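Local coordinates for M152 protein (Murid herpesvirus 1, PDB 4G59) that is an MHC class I-like viral immunoevasin that probably binds host RAE-1 proteins, ligands of the NKG2D receptor, and limits their display on infected cells, at residues T24-Y28 and F73-Q77; Q43-I47 and V205-Y209; V56-P60 and M225-L231; R93-E98 and V110-D115. One frame throughout, in Å; residues are numbered along the deposited sequence.

Contact 1 (T24-Y28 and F73-Q77); sequences TFISY and FFVEQ
F25 and S27 meet F73, F74 and Q77 in a buried, mainly apolar contact where helix 68-89 lies over strand 22-31 of the eight-stranded sheet. The short axes pass 9.5 Å apart at an angle of 33°, close enough for large side chains to bridge the gap. F25 projects from the strand against two helix phenylalanines. Its CB lies 3.7 Å from CE2 of F73, and the two rings, with centroids 5.3 Å apart, are inclined at 56°, neither stacked nor edge-to-face. F74 approaches from another direction: its CZ comes to the edge of the F25 ring, 3.9 Å from CD1, and the two side chains stand about perpendicular. F74 reaches the strand because its CG is anti to the carbonyl carbon (chi1 -72°), and its ring also brings CD1 to 3.4 Å from OG of S27. S27 OG lies 3.7 Å from Q77 CB, but its hydrogen bond goes to H37. Q77 folds back so that NE2 sits above one face of the F73 ring, while its amide bonds to Y99 and S152. Around the contact, F74 stacks on H37 of strand 34-40 and F73 meets Y99 of strand 95-103 edge-to-face, so the helix engages both strands flanking 22-31.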
loop_
_atom_site.group_PDB
_atom_site.type_symbol
_atom_site.label_atom_id
_atom_site.label_comp_id
_atom_site.label_asym_id
_atom_site.label_seq_id
_atom_site.Cartn_x
_atom_site.Cartn_y
_atom_site.Cartn_z
ATOM N N THR B 24 2.307 -14.567 9.335
ATOM C CA THR B 24 1.574 -13.376 9.757
ATOM C C THR B 24 0.207 -13.325 9.082
ATOM O O THR B 24 0.134 -13.255 7.843
ATOM C CB THR B 24 2.360 -12.099 9.437
ATOM O OG1 THR B 24 3.548 -12.075 10.228
ATOM C CG2 THR B 24 1.547 -10.867 9.792
ATOM N N PHE B 25 -0.872 -13.362 9.879
ATOM C CA PHE B 25 -2.228 -13.280 9.334
ATOM C C PHE B 25 -2.711 -11.856 9.512
ATOM O O PHE B 25 -2.820 -11.373 10.658
ATOM C CB PHE B 25 -3.170 -14.234 10.060
ATOM C CG PHE B 25 -2.843 -15.693 9.867
ATOM C CD1 PHE B 25 -3.549 -16.460 8.957
ATOM C CD2 PHE B 25 -1.823 -16.306 10.595
ATOM C CE1 PHE B 25 -3.255 -17.797 8.769
ATOM C CE2 PHE B 25 -1.526 -17.657 10.401
ATOM C CZ PHE B 25 -2.241 -18.395 9.482
ATOM N N ILE B 26 -2.999 -11.168 8.406
ATOM C CA ILE B 26 -3.422 -9.771 8.514
ATOM C C ILE B 26 -4.867 -9.562 8.087
ATOM O O ILE B 26 -5.298 -10.072 7.042
ATOM C CB ILE B 26 -2.499 -8.809 7.750
ATOM C CG1 ILE B 26 -1.125 -8.754 8.424
ATOM C CG2 ILE B 26 -3.052 -7.404 7.761
ATOM C CD1 ILE B 26 -0.055 -8.153 7.554
ATOM N N SER B 27 -5.620 -8.830 8.910
ATOM C CA SER B 27 -7.001 -8.512 8.587
ATOM C C SER B 27 -7.258 -7.021 8.724
ATOM O O SER B 27 -7.061 -6.411 9.801
ATOM C CB SER B 27 -7.973 -9.331 9.429
ATOM O OG SER B 27 -8.072 -10.636 8.915
ATOM N N TYR B 28 -7.694 -6.452 7.611
ATOM C CA TYR B 28 -7.942 -5.031 7.494
ATOM C C TYR B 28 -9.400 -4.829 7.163
ATOM O O TYR B 28 -9.862 -5.208 6.061
ATOM C CB TYR B 28 -7.095 -4.471 6.346
ATOM C CG TYR B 28 -7.411 -3.035 5.958
ATOM C CD1 TYR B 28 -7.632 -2.060 6.920
ATOM C CD2 TYR B 28 -7.440 -2.646 4.619
ATOM C CE1 TYR B 28 -7.904 -0.755 6.569
ATOM C CE2 TYR B 28 -7.706 -1.325 4.264
ATOM C CZ TYR B 28 -7.937 -0.393 5.243
ATOM O OH TYR B 28 -8.210 0.918 4.891
ATOM N N PHE B 73 -10.250 -18.874 10.119
ATOM C CA PHE B 73 -9.677 -17.831 10.972
ATOM C C PHE B 73 -10.126 -16.445 10.506
ATOM O O PHE B 73 -10.516 -15.587 11.315
ATOM C CB PHE B 73 -8.140 -17.930 10.975
ATOM C CG PHE B 73 -7.447 -16.869 11.822
ATOM C CD1 PHE B 73 -7.306 -17.028 13.191
ATOM C CD2 PHE B 73 -6.923 -15.718 11.235
ATOM C CE1 PHE B 73 -6.667 -16.049 13.973
ATOM C CE2 PHE B 73 -6.269 -14.733 12.018
ATOM C CZ PHE B 73 -6.145 -14.909 13.376
ATOM N N PHE B 74 -10.086 -16.240 9.194
ATOM C CA PHE B 74 -10.471 -14.961 8.615
ATOM C C PHE B 74 -11.960 -14.724 8.721
ATOM O O PHE B 74 -12.394 -13.579 8.897
ATOM C CB PHE B 74 -10.050 -14.867 7.148
ATOM C CG PHE B 74 -8.574 -14.699 6.951
ATOM C CD1 PHE B 74 -7.853 -13.794 7.726
ATOM C CD2 PHE B 74 -7.903 -15.448 5.981
ATOM C CE1 PHE B 74 -6.483 -13.633 7.544
ATOM C CE2 PHE B 74 -6.535 -15.291 5.780
ATOM C CZ PHE B 74 -5.825 -14.391 6.569
ATOM N N VAL B 75 -12.744 -15.795 8.579
ATOM C CA VAL B 75 -14.186 -15.711 8.826
ATOM C C VAL B 75 -14.428 -15.243 10.253
ATOM O O VAL B 75 -15.303 -14.407 10.495
ATOM C CB VAL B 75 -14.918 -17.036 8.506
ATOM C CG1 VAL B 75 -16.291 -17.084 9.176
ATOM C CG2 VAL B 75 -15.059 -17.187 7.005
ATOM N N GLU B 76 -13.618 -15.739 11.186
ATOM C CA GLU B 76 -13.723 -15.289 12.572
ATOM C C GLU B 76 -13.356 -13.824 12.705
ATOM O O GLU B 76 -14.050 -13.085 13.400
ATOM C CB GLU B 76 -12.873 -16.142 13.515
ATOM C CG GLU B 76 -12.729 -15.583 14.945
ATOM C CD GLU B 76 -14.059 -15.434 15.705
ATOM O OE1 GLU B 76 -15.087 -15.972 15.242
ATOM O OE2 GLU B 76 -14.075 -14.773 16.770
ATOM N N GLN B 77 -12.280 -13.391 12.039
ATOM C CA GLN B 77 -11.876 -11.983 12.133
ATOM C C GLN B 77 -12.977 -11.074 11.602
ATOM O O GLN B 77 -13.175 -9.984 12.116
ATOM C CB GLN B 77 -10.559 -11.690 11.395
ATOM C CG GLN B 77 -9.343 -12.482 11.872
ATOM C CD GLN B 77 -9.127 -12.450 13.376
ATOM O OE1 GLN B 77 -9.067 -11.385 13.998
ATOM N NE2 GLN B 77 -8.983 -13.630 13.964
#

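Contact 2 (Q43-I47 and V205-Y209); sequences QSSDI and VPLAY
Two backbone hydrogen bonds join Q43-I47 to V205-Y209: A208 N to Q43 O at 2.8 Å (164° at the hydrogen) and S45 N to P206 O at 3.0 Å. They flank S44 and L207, whose CA atoms are 4.0 Å apart, forming a single beta bridge between two loops. Both donors lie well above the plane of the carbonyl they use, and the S45 N bond is much the more tilted, 64° out of plane. Inverse gamma turns centred on P206 and A208 shape the second loop. Within it V205 O receives two donors, L207 N and Y209 OH, the latter at 2.6 Å. In the first loop, S44 OG donates to S45 O at 2.7 Å, in the carbonyl plane and on a lone pair, and also bonds to L41 N. Farther out, S45 OG lies beside the proline, 3.3 Å from P206 CB, because chi1 of 55° sets it between the backbone N and the carbonyl carbon. I47 adds a looser apolar touch, CG1 to CG of P206 at 4.3 Å. Since both bonds across the contact use main-chain atoms alone, the junction depends chiefly on the shape of the two loops, with serine and tyrosine hydroxyls tying down each loop separately.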
loop_
_atom_site.group_PDB
_atom_site.type_symbol
_atom_site.label_atom_id
_atom_site.label_comp_id
_atom_site.label_asym_id
_atom_site.label_seq_id
_atom_site.Cartn_x
_atom_site.Cartn_y
_atom_site.Cartn_z
ATOM N N GLN B 43 10.150 -13.817 5.665
ATOM C CA GLN B 43 10.921 -13.195 4.594
ATOM C C GLN B 43 10.183 -13.228 3.232
ATOM O O GLN B 43 10.814 -13.074 2.180
ATOM C CB GLN B 43 12.327 -13.811 4.504
ATOM C CG GLN B 43 13.314 -13.318 5.576
ATOM C CD GLN B 43 13.424 -14.240 6.800
ATOM O OE1 GLN B 43 12.824 -15.322 6.854
ATOM N NE2 GLN B 43 14.202 -13.804 7.790
ATOM N N SER B 44 8.854 -13.420 3.254
ATOM C CA SER B 44 8.057 -13.469 2.012
ATOM C C SER B 44 7.148 -12.244 1.865
ATOM O O SER B 44 6.870 -11.543 2.838
ATOM C CB SER B 44 7.216 -14.759 1.929
ATOM O OG SER B 44 5.949 -14.631 2.553
ATOM N N SER B 45 6.695 -11.982 0.644
ATOM C CA SER B 45 5.627 -11.001 0.437
ATOM C C SER B 45 4.332 -11.794 0.617
ATOM O O SER B 45 4.389 -12.921 1.115
ATOM C CB SER B 45 5.731 -10.410 -0.960
ATOM O OG SER B 45 5.735 -11.440 -1.923
ATOM N N ASP B 46 3.169 -11.272 0.247
ATOM C CA ASP B 46 1.970 -12.071 0.525
ATOM C C ASP B 46 1.912 -13.333 -0.315
ATOM O O ASP B 46 2.084 -13.300 -1.550
ATOM C CB ASP B 46 0.663 -11.296 0.351
ATOM C CG ASP B 46 0.621 -10.019 1.137
ATOM O OD1 ASP B 46 1.293 -9.912 2.185
ATOM O OD2 ASP B 46 -0.107 -9.112 0.679
ATOM N N ILE B 47 1.695 -14.451 0.365
ATOM C CA ILE B 47 1.504 -15.734 -0.314
ATOM C C ILE B 47 0.006 -15.968 -0.591
ATOM O O ILE B 47 -0.393 -16.508 -1.644
ATOM C CB ILE B 47 2.098 -16.874 0.519
ATOM C CG1 ILE B 47 3.606 -16.650 0.696
ATOM C CG2 ILE B 47 1.836 -18.221 -0.118
ATOM C CD1 ILE B 47 4.239 -17.505 1.832
ATOM N N VAL B 205 7.790 -15.364 -7.682
ATOM C CA VAL B 205 8.328 -15.905 -6.451
ATOM C C VAL B 205 8.179 -14.858 -5.354
ATOM O O VAL B 205 8.907 -13.868 -5.334
ATOM C CB VAL B 205 9.795 -16.269 -6.634
ATOM C CG1 VAL B 205 10.426 -16.704 -5.304
ATOM C CG2 VAL B 205 9.912 -17.370 -7.669
ATOM N N PRO B 206 7.222 -15.076 -4.440
ATOM C CA PRO B 206 6.864 -14.049 -3.454
ATOM C C PRO B 206 7.856 -13.882 -2.307
ATOM O O PRO B 206 7.548 -14.234 -1.155
ATOM C CB PRO B 206 5.519 -14.549 -2.901
ATOM C CG PRO B 206 5.558 -16.092 -3.115
ATOM C CD PRO B 206 6.301 -16.239 -4.422
ATOM N N LEU B 207 9.011 -13.298 -2.582
ATOM C CA LEU B 207 9.951 -13.002 -1.497
ATOM C C LEU B 207 9.926 -11.523 -1.120
ATOM O O LEU B 207 9.499 -10.668 -1.915
ATOM C CB LEU B 207 11.371 -13.443 -1.868
ATOM C CG LEU B 207 11.563 -14.952 -1.971
ATOM C CD1 LEU B 207 12.818 -15.319 -2.761
ATOM C CD2 LEU B 207 11.592 -15.554 -0.546
ATOM N N ALA B 208 10.371 -11.216 0.097
ATOM C CA ALA B 208 10.449 -9.815 0.516
ATOM C C ALA B 208 11.677 -9.139 -0.074
ATOM O O ALA B 208 12.648 -8.887 0.618
ATOM C CB ALA B 208 10.438 -9.680 2.023
ATOM N N TYR B 209 11.623 -8.843 -1.363
ATOM C CA TYR B 209 12.750 -8.233 -2.035
ATOM C C TYR B 209 12.962 -6.807 -1.566
ATOM O O TYR B 209 12.028 -6.111 -1.161
ATOM C CB TYR B 209 12.529 -8.219 -3.547
ATOM C CG TYR B 209 12.254 -9.572 -4.166
ATOM C CD1 TYR B 209 13.287 -10.442 -4.491
ATOM C CD2 TYR B 209 10.956 -9.960 -4.465
ATOM C CE1 TYR B 209 13.021 -11.682 -5.086
ATOM C CE2 TYR B 209 10.681 -11.181 -5.050
ATOM C CZ TYR B 209 11.706 -12.036 -5.349
ATOM O OH TYR B 209 11.397 -13.247 -5.930
#

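Contact 3 (V56-P60 and M225-L231); sequences VKHFP and MYSGGRL
K57 NZ has two partners: it donates to M225 O at 3.0 Å and forms a salt bridge with E51. Its approach to the carbonyl is tilted 32° from the plane. The lysine spans the distance as a straight rod, chi2 through chi4 all near 180°, and K57 CD passes 3.7 Å from M225 O. At the base of this rod, K57 CB rests 3.8 Å from SD of M225, so the lysine meets the methionine twice, its CB at the sulfur and its NZ at the carbonyl oxygen.

F59 carries the second half of the contact. Its CD1 and CE1 lie against G229, with F59 CD1 3.3 Å from G229 CA and F59 CE1 equally near G229 O. L231 CD1 comes in at the ring edge, in plane, 3.4 Å from F59 CE1, the two side chains standing about perpendicular. G229 has a left-handed backbone (phi 74°), which glycine accommodates readily, and its lack of a side chain lets the phenylalanine ring lie close to the main chain. H58 turns the other way, its ND1 donating to F59 O at 2.9 Å.

The turn itself is closed by a backbone bond from Y226 N to R230 O, and R230 NH2 donates to S227 OG in the guanidinium plane. This turn links strands 220-225 and 231-238 of the four-stranded sheet that also holds 185-191 and 196-203. It leans on strand 56-57, an outermost strand of the eight-stranded sheet, with R49 of strand 48-50 touching M225 and P206 touching F59.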
loop_
_atom_site.group_PDB
_atom_site.type_symbol
_atom_site.label_atom_id
_atom_site.label_comp_id
_atom_site.label_asym_id
_atom_site.label_seq_id
_atom_site.Cartn_x
_atom_site.Cartn_y
_atom_site.Cartn_z
ATOM N N VAL B 56 -9.348 -13.126 -5.158
ATOM C CA VAL B 56 -8.460 -14.011 -4.433
ATOM C C VAL B 56 -7.149 -14.143 -5.204
ATOM O O VAL B 56 -7.142 -14.529 -6.380
ATOM C CB VAL B 56 -9.094 -15.357 -4.207
ATOM C CG1 VAL B 56 -8.144 -16.249 -3.437
ATOM C CG2 VAL B 56 -10.390 -15.180 -3.427
ATOM N N LYS B 57 -6.050 -13.780 -4.544
ATOM C CA LYS B 57 -4.725 -13.814 -5.143
ATOM C C LYS B 57 -3.885 -14.859 -4.431
ATOM O O LYS B 57 -3.727 -14.819 -3.212
ATOM C CB LYS B 57 -4.074 -12.429 -5.066
ATOM C CG LYS B 57 -4.795 -11.373 -5.916
ATOM C CD LYS B 57 -4.131 -9.994 -5.836
ATOM C CE LYS B 57 -4.860 -8.997 -6.733
ATOM N NZ LYS B 57 -4.415 -7.581 -6.557
ATOM N N HIS B 58 -3.381 -15.817 -5.190
ATOM C CA HIS B 58 -2.531 -16.869 -4.655
ATOM C C HIS B 58 -1.645 -17.402 -5.781
ATOM O O HIS B 58 -1.679 -16.894 -6.904
ATOM C CB HIS B 58 -3.372 -17.998 -4.046
ATOM C CG HIS B 58 -4.206 -18.738 -5.046
ATOM N ND1 HIS B 58 -3.747 -19.846 -5.723
ATOM C CD2 HIS B 58 -5.467 -18.520 -5.484
ATOM C CE1 HIS B 58 -4.695 -20.285 -6.539
ATOM N NE2 HIS B 58 -5.742 -19.491 -6.420
ATOM N N PHE B 59 -0.852 -18.425 -5.485
ATOM C CA PHE B 59 0.042 -18.962 -6.487
ATOM C C PHE B 59 -0.469 -20.311 -6.979
ATOM O O PHE B 59 -1.149 -21.014 -6.233
ATOM C CB PHE B 59 1.472 -18.983 -5.935
ATOM C CG PHE B 59 2.008 -17.597 -5.675
ATOM C CD1 PHE B 59 2.753 -16.935 -6.647
ATOM C CD2 PHE B 59 1.698 -16.924 -4.499
ATOM C CE1 PHE B 59 3.211 -15.648 -6.430
ATOM C CE2 PHE B 59 2.142 -15.633 -4.281
ATOM C CZ PHE B 59 2.896 -14.993 -5.239
ATOM N N PRO B 60 -0.177 -20.652 -8.247
ATOM C CA PRO B 60 -0.794 -21.813 -8.908
ATOM C C PRO B 60 -0.451 -23.141 -8.242
ATOM O O PRO B 60 -1.169 -24.125 -8.460
ATOM C CB PRO B 60 -0.223 -21.760 -10.342
ATOM C CG PRO B 60 1.028 -20.912 -10.243
ATOM C CD PRO B 60 0.723 -19.910 -9.148
ATOM N N MET B 225 0.931 -7.133 -6.430
ATOM C CA MET B 225 0.570 -8.538 -6.604
ATOM C C MET B 225 -0.589 -8.604 -7.587
ATOM O O MET B 225 -1.566 -7.852 -7.441
ATOM C CB MET B 225 0.148 -9.158 -5.261
ATOM C CG MET B 225 0.135 -10.690 -5.282
ATOM S SD MET B 225 -0.684 -11.313 -3.802
ATOM C CE MET B 225 0.029 -10.197 -2.690
ATOM N N TYR B 226 -0.492 -9.476 -8.587
ATOM C CA TYR B 226 -1.544 -9.605 -9.602
ATOM C C TYR B 226 -2.238 -10.966 -9.575
ATOM O O TYR B 226 -1.899 -11.823 -8.769
ATOM C CB TYR B 226 -0.981 -9.393 -11.014
ATOM C CG TYR B 226 -0.381 -8.033 -11.216
ATOM C CD1 TYR B 226 -1.170 -6.958 -11.582
ATOM C CD2 TYR B 226 0.987 -7.823 -11.047
ATOM C CE1 TYR B 226 -0.623 -5.713 -11.757
ATOM C CE2 TYR B 226 1.540 -6.578 -11.230
ATOM C CZ TYR B 226 0.729 -5.531 -11.576
ATOM O OH TYR B 226 1.271 -4.287 -11.757
ATOM N N SER B 227 -3.163 -11.167 -10.513
ATOM C CA SER B 227 -4.014 -12.362 -10.575
ATOM C C SER B 227 -3.340 -13.742 -10.516
ATOM O O SER B 227 -3.721 -14.586 -9.703
ATOM C CB SER B 227 -4.960 -12.308 -11.793
ATOM O OG SER B 227 -4.527 -11.386 -12.783
ATOM N N GLY B 228 -2.366 -13.995 -11.378
ATOM C CA GLY B 228 -1.955 -15.384 -11.583
ATOM C C GLY B 228 -0.661 -15.824 -10.927
ATOM O O GLY B 228 0.126 -16.542 -11.524
ATOM N N GLY B 229 -0.431 -15.407 -9.694
ATOM C CA GLY B 229 0.862 -15.657 -9.096
ATOM C C GLY B 229 1.944 -14.759 -9.672
ATOM O O GLY B 229 3.122 -15.119 -9.684
ATOM N N ARG B 230 1.555 -13.578 -10.136
ATOM C CA ARG B 230 2.521 -12.656 -10.736
ATOM C C ARG B 230 2.828 -11.484 -9.804
ATOM O O ARG B 230 1.904 -10.882 -9.253
ATOM C CB ARG B 230 1.995 -12.151 -12.079
ATOM C CG ARG B 230 1.783 -13.267 -13.117
ATOM C CD ARG B 230 1.097 -12.751 -14.363
ATOM N NE ARG B 230 -0.287 -12.366 -14.099
ATOM C CZ ARG B 230 -0.920 -11.386 -14.736
ATOM N NH1 ARG B 230 -0.297 -10.695 -15.674
ATOM N NH2 ARG B 230 -2.173 -11.094 -14.431
ATOM N N LEU B 231 4.117 -11.175 -9.615
ATOM C CA LEU B 231 4.527 -10.075 -8.725
ATOM C C LEU B 231 5.366 -9.074 -9.478
ATOM O O LEU B 231 6.027 -9.429 -10.471
ATOM C CB LEU B 231 5.407 -10.559 -7.580
ATOM C CG LEU B 231 4.979 -11.389 -6.400
ATOM C CD1 LEU B 231 4.984 -12.805 -6.780
ATOM C CD2 LEU B 231 6.018 -11.174 -5.332
#

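Contact 4 (R93-E98 and V110-D115); sequences RPVVFE and VLQMMD
V96 pairs with M113 and E98 with L111 through reciprocal backbone hydrogen bonds, V96 N to M113 O at 2.8 Å and L111 N to E98 O at 2.7 Å, with their return bonds equally straight. Between them F97 and Q112 form a non-hydrogen-bonded pair, and here the side chains do the work: Q112 CG stands over one face of the F97 ring, 3.9 Å from its centroid and 28° off the normal, a CH-pi contact. V110 CG1 comes instead to the edge of that ring. V96, E98, L111 and M113 share the other face of the sheet, where the methyl CE of M113 reaches E98 OE1 at 3.6 Å, its chain bent at chi2 and chi3.

Beyond the paired strands, R93 and D115 form a salt bridge, NH2 to OD2 3.1 Å, whose hydrogen bond is weak. A water also bridges the two residues, accepting from R93 NE at 2.7 Å and donating to P94 O and D115 OD1. SD of M114 lies 3.4 Å from R93 NE, beside this polar group. D115 has further polar partners on the other protein chain, a basic side chain among them, placing this end at the interface. F80 meets the F97 ring edge-to-face, and V81 and Y84 of helix 68-89 pack on it. The arrangement is an antiparallel beta hairpin in the helix-covered sheet of an MHC class I-like platform.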
loop_
_atom_site.group_PDB
_atom_site.type_symbol
_atom_site.label_atom_id
_atom_site.label_comp_id
_atom_site.label_asym_id
_atom_site.label_seq_id
_atom_site.Cartn_x
_atom_site.Cartn_y
_atom_site.Cartn_z
ATOM N N ARG B 93 -14.724 3.274 11.232
ATOM C CA ARG B 93 -13.395 3.697 10.847
ATOM C C ARG B 93 -12.578 2.429 10.543
ATOM O O ARG B 93 -12.851 1.347 11.105
ATOM C CB ARG B 93 -12.754 4.544 11.943
ATOM C CG ARG B 93 -12.474 3.774 13.212
ATOM C CD ARG B 93 -12.069 4.718 14.329
ATOM N NE ARG B 93 -10.757 5.291 14.082
ATOM C CZ ARG B 93 -10.344 6.446 14.572
ATOM N NH1 ARG B 93 -11.144 7.157 15.340
ATOM N NH2 ARG B 93 -9.130 6.897 14.295
ATOM N N PRO B 94 -11.597 2.547 9.634
ATOM C CA PRO B 94 -10.809 1.366 9.268
ATOM C C PRO B 94 -9.893 0.948 10.419
ATOM O O PRO B 94 -9.464 1.795 11.211
ATOM C CB PRO B 94 -9.998 1.845 8.054
ATOM C CG PRO B 94 -9.887 3.362 8.235
ATOM C CD PRO B 94 -11.184 3.763 8.896
ATOM N N VAL B 95 -9.625 -0.351 10.517
ATOM C CA VAL B 95 -8.769 -0.895 11.567
ATOM C C VAL B 95 -8.029 -2.108 11.017
ATOM O O VAL B 95 -8.536 -2.786 10.107
ATOM C CB VAL B 95 -9.597 -1.309 12.827
ATOM C CG1 VAL B 95 -10.679 -2.295 12.473
ATOM C CG2 VAL B 95 -8.708 -1.902 13.893
ATOM N N VAL B 96 -6.830 -2.385 11.537
ATOM C CA VAL B 96 -6.116 -3.610 11.137
ATOM C C VAL B 96 -5.767 -4.469 12.344
ATOM O O VAL B 96 -5.328 -3.955 13.378
ATOM C CB VAL B 96 -4.794 -3.312 10.339
ATOM C CG1 VAL B 96 -4.156 -4.612 9.810
ATOM C CG2 VAL B 96 -5.042 -2.355 9.203
ATOM N N PHE B 97 -5.931 -5.780 12.201
ATOM C CA PHE B 97 -5.367 -6.724 13.172
ATOM C C PHE B 97 -4.312 -7.613 12.535
ATOM O O PHE B 97 -4.536 -8.212 11.475
ATOM C CB PHE B 97 -6.465 -7.579 13.817
ATOM C CG PHE B 97 -7.201 -6.859 14.904
ATOM C CD1 PHE B 97 -6.749 -6.926 16.228
ATOM C CD2 PHE B 97 -8.316 -6.077 14.616
ATOM C CE1 PHE B 97 -7.404 -6.251 17.245
ATOM C CE2 PHE B 97 -8.972 -5.391 15.651
ATOM C CZ PHE B 97 -8.509 -5.489 16.965
ATOM N N GLU B 98 -3.170 -7.710 13.201
ATOM C CA GLU B 98 -2.047 -8.486 12.699
ATOM C C GLU B 98 -1.688 -9.593 13.689
ATOM O O GLU B 98 -1.311 -9.307 14.837
ATOM C CB GLU B 98 -0.870 -7.550 12.531
ATOM C CG GLU B 98 0.294 -8.119 11.799
ATOM C CD GLU B 98 1.158 -7.023 11.227
ATOM O OE1 GLU B 98 0.590 -6.081 10.618
ATOM O OE2 GLU B 98 2.392 -7.105 11.408
ATOM N N VAL B 110 -0.207 -10.316 18.695
ATOM C CA VAL B 110 -1.301 -9.621 18.020
ATOM C C VAL B 110 -1.067 -8.115 18.032
ATOM O O VAL B 110 -0.882 -7.510 19.094
ATOM C CB VAL B 110 -2.663 -9.966 18.656
ATOM C CG1 VAL B 110 -3.821 -9.376 17.848
ATOM C CG2 VAL B 110 -2.812 -11.472 18.770
ATOM N N LEU B 111 -1.069 -7.511 16.846
ATOM C CA LEU B 111 -0.975 -6.059 16.743
ATOM C C LEU B 111 -2.284 -5.472 16.228
ATOM O O LEU B 111 -2.953 -6.077 15.388
ATOM C CB LEU B 111 0.161 -5.661 15.807
ATOM C CG LEU B 111 1.569 -6.050 16.214
ATOM C CD1 LEU B 111 2.531 -5.761 15.066
ATOM C CD2 LEU B 111 1.960 -5.265 17.424
ATOM N N GLN B 112 -2.626 -4.285 16.720
ATOM C CA GLN B 112 -3.828 -3.566 16.297
ATOM C C GLN B 112 -3.371 -2.203 15.807
ATOM O O GLN B 112 -2.652 -1.500 16.531
ATOM C CB GLN B 112 -4.794 -3.390 17.481
ATOM C CG GLN B 112 -6.180 -2.817 17.134
ATOM C CD GLN B 112 -7.016 -2.479 18.383
ATOM O OE1 GLN B 112 -6.647 -2.826 19.512
ATOM N NE2 GLN B 112 -8.131 -1.791 18.178
ATOM N N MET B 113 -3.765 -1.832 14.587
ATOM C CA MET B 113 -3.420 -0.514 14.064
ATOM C C MET B 113 -4.625 0.277 13.571
ATOM O O MET B 113 -5.546 -0.281 12.955
ATOM C CB MET B 113 -2.370 -0.606 12.951
ATOM C CG MET B 113 -1.051 -1.192 13.377
ATOM S SD MET B 113 -0.988 -2.976 13.101
ATOM C CE MET B 113 0.766 -3.146 12.711
ATOM N N MET B 114 -4.602 1.576 13.843
ATOM C CA MET B 114 -5.575 2.494 13.258
ATOM C C MET B 114 -4.871 3.673 12.621
ATOM O O MET B 114 -4.046 4.321 13.270
ATOM C CB MET B 114 -6.574 3.011 14.305
ATOM C CG MET B 114 -7.710 2.037 14.606
ATOM S SD MET B 114 -9.111 2.712 15.548
ATOM C CE MET B 114 -9.924 1.137 15.785
ATOM N N ASP B 115 -5.189 3.947 11.357
ATOM C CA ASP B 115 -4.665 5.141 10.685
ATOM C C ASP B 115 -3.136 5.279 10.715
ATOM O O ASP B 115 -2.607 6.367 10.981
ATOM C CB ASP B 115 -5.343 6.405 11.246
ATOM C CG ASP B 115 -6.847 6.400 11.021
ATOM O OD1 ASP B 115 -7.317 5.604 10.193
ATOM O OD2 ASP B 115 -7.566 7.196 11.650
HETATM O O HOH W 1 -9.193 4.395 12.011
#

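In the fold
Contacts 1 and 4 belong to one layer, their centres 11 Å apart: strands 22-31 and 95-103 are neighbours, joined by a probable hydrogen bond between S27 O and F97 N at 2.7 Å, and helix 68-89 packs over both. Contacts 2 and 3, centred 12 Å apart, instead join this platform to the C-terminal beta strands, through the loops at 205-209 and 225-231. They touch directly, with P206 CB 3.5 Å from F59 CZ and D46 CB 3.3 Å from M225 CE, and so make a continuous seam. Contact 4, about 25 Å from contact 3 between centres, reaches the partner protein through D115, while A208 of contact 2 lies beside the glycan attached to N210.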